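Local coordinates for GRMZM2G135359 pseudokinase (Zea mays, PDB 6CPY), which is a maize receptor-like pseudokinase with a protein-kinase fold that may bind ATP, though catalytic activity is doubtful, at residues P30-K33 with R34-E38. Sequence-based numbering, arbitrary orientation.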
loop_
_atom_site.group_PDB
_atom_site.type_symbol
_atom_site.label_atom_id
_atom_site.label_comp_id
_atom_site.label_asym_id
_atom_site.label_seq_id
_atom_site.Cartn_x
_atom_site.Cartn_y
_atom_site.Cartn_z
ATOM N N PRO A 30 -15.198 13.611 0.319
ATOM C CA PRO A 30 -16.502 13.761 0.958
ATOM C C PRO A 30 -16.667 13.086 2.317
ATOM O O PRO A 30 -16.123 12.002 2.574
ATOM C CB PRO A 30 -17.465 13.131 -0.052
ATOM C CG PRO A 30 -16.640 12.162 -0.815
ATOM C CD PRO A 30 -15.279 12.794 -0.904
ATOM N N SER A 31 -17.442 13.747 3.171
ATOM C CA SER A 31 -17.983 13.131 4.371
ATOM C C SER A 31 -19.199 12.304 3.978
ATOM O O SER A 31 -20.069 12.771 3.233
ATOM C CB SER A 31 -18.376 14.217 5.377
ATOM O OG SER A 31 -18.963 13.659 6.532
ATOM N N LEU A 32 -19.257 11.068 4.454
ATOM C CA LEU A 32 -20.394 10.210 4.208
ATOM C C LEU A 32 -21.183 10.016 5.494
ATOM O O LEU A 32 -20.609 9.910 6.577
ATOM C CB LEU A 32 -19.936 8.867 3.653
ATOM C CG LEU A 32 -19.278 8.986 2.275
ATOM C CD1 LEU A 32 -18.488 7.734 1.930
ATOM C CD2 LEU A 32 -20.326 9.275 1.212
ATOM N N LYS A 33 -22.504 9.974 5.378
ATOM C CA LYS A 33 -23.348 9.679 6.540
ATOM C C LYS A 33 -23.179 8.237 6.951
ATOM O O LYS A 33 -23.032 7.365 6.096
ATOM C CB LYS A 33 -24.822 9.942 6.210
ATOM C CG LYS A 33 -25.125 11.404 5.932
ATOM C CD LYS A 33 -26.615 11.615 5.685
ATOM C CE LYS A 33 -26.994 13.085 5.715
ATOM N NZ LYS A 33 -26.611 13.796 4.464
ATOM N N ARG A 34 -23.228 7.948 8.250
ATOM C CA ARG A 34 -23.199 6.545 8.667
ATOM C C ARG A 34 -24.346 5.750 8.028
ATOM O O ARG A 34 -24.167 4.603 7.642
ATOM C CB ARG A 34 -23.239 6.374 10.185
ATOM C CG ARG A 34 -22.890 4.939 10.599
ATOM C CD ARG A 34 -23.240 4.613 12.030
ATOM N NE ARG A 34 -23.419 3.170 12.230
ATOM C CZ ARG A 34 -22.464 2.311 12.573
ATOM N NH1 ARG A 34 -21.212 2.708 12.769
ATOM N NH2 ARG A 34 -22.764 1.038 12.727
ATOM N N SER A 35 -25.520 6.360 7.913
ATOM C CA SER A 35 -26.657 5.664 7.323
ATOM C C SER A 35 -26.346 5.192 5.897
ATOM O O SER A 35 -26.701 4.074 5.521
ATOM C CB SER A 35 -27.899 6.547 7.318
ATOM O OG SER A 35 -27.698 7.724 6.571
ATOM N N GLU A 36 -25.677 6.035 5.115
ATOM C CA GLU A 36 -25.262 5.643 3.755
ATOM C C GLU A 36 -24.284 4.456 3.753
ATOM O O GLU A 36 -24.379 3.551 2.919
ATOM C CB GLU A 36 -24.654 6.838 3.015
ATOM C CG GLU A 36 -24.353 6.560 1.541
ATOM C CD GLU A 36 -23.901 7.789 0.758
ATOM O OE1 GLU A 36 -23.703 8.858 1.371
ATOM O OE2 GLU A 36 -23.740 7.681 -0.484
ATOM N N LEU A 37 -23.334 4.465 4.677
ATOM C CA LEU A 37 -22.371 3.373 4.780
ATOM C C LEU A 37 -22.970 2.082 5.319
ATOM O O LEU A 37 -22.561 0.984 4.910
ATOM C CB LEU A 37 -21.167 3.811 5.619
ATOM C CG LEU A 37 -20.298 4.830 4.866
ATOM C CD1 LEU A 37 -19.081 5.202 5.700
ATOM C CD2 LEU A 37 -19.855 4.285 3.509
ATOM N N GLU A 38 -23.941 2.209 6.221
ATOM C CA GLU A 38 -24.683 1.054 6.709
ATOM C C GLU A 38 -25.341 0.333 5.539
ATOM O O GLU A 38 -25.247 -0.877 5.428
ATOM C CB GLU A 38 -25.767 1.475 7.710
ATOM C CG GLU A 38 -25.250 1.956 9.053
ATOM C CD GLU A 38 -26.294 2.748 9.828
ATOM O OE1 GLU A 38 -27.501 2.572 9.548
ATOM O OE2 GLU A 38 -25.914 3.558 10.708
#
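L32 and L37 meet through single methyl groups where the extended chain 30-33 turns into helix 34-40. CD1 of L32 lies 4.0 Å from CD2 of L37, the two side chains crossing at about a right angle. Both leucines also rest on V121 of strand 117-123, and L37 reaches V119 of that strand and C110 of strand 106-112, so the pair packs on these two strands of the N-lobe sheet.

The other methyl of L32, CD2, is met by the carboxylate of E36, with OE1 at 3.4 Å. With chi1 at -173° the E36 chain leaves opposite its own amide N and stays extended, which carries the acid back past the start of the helix. This is a van der Waals contact; the ammonium of K33 stays well apart from the acid.

K33 occupies the N-cap position. Its carbonyl O accepts the i to i+4 bond from L37 N at 3.2 Å. The K33 side chain passes S35, with K33 CB 3.6 Å from S35 OG.

One turn along the helix, R34 NE and E38 OE2 form a salt bridge at 2.9 Å, its hydrogen bond weak because the N-H points well off line (127°). NH1 of the same guanidinium is also hydrogen-bonded to T117 OG1, while the arginine chain touches F44 and P115.

Backbone bonds of P30 and L32 to Y109 hold the incoming chain along strand 106-112. One guanidinium thus ties the first turn of the helix both to its own E38 and to strand 117-123, while the leucine methyls supply the apolar grip on the sheet.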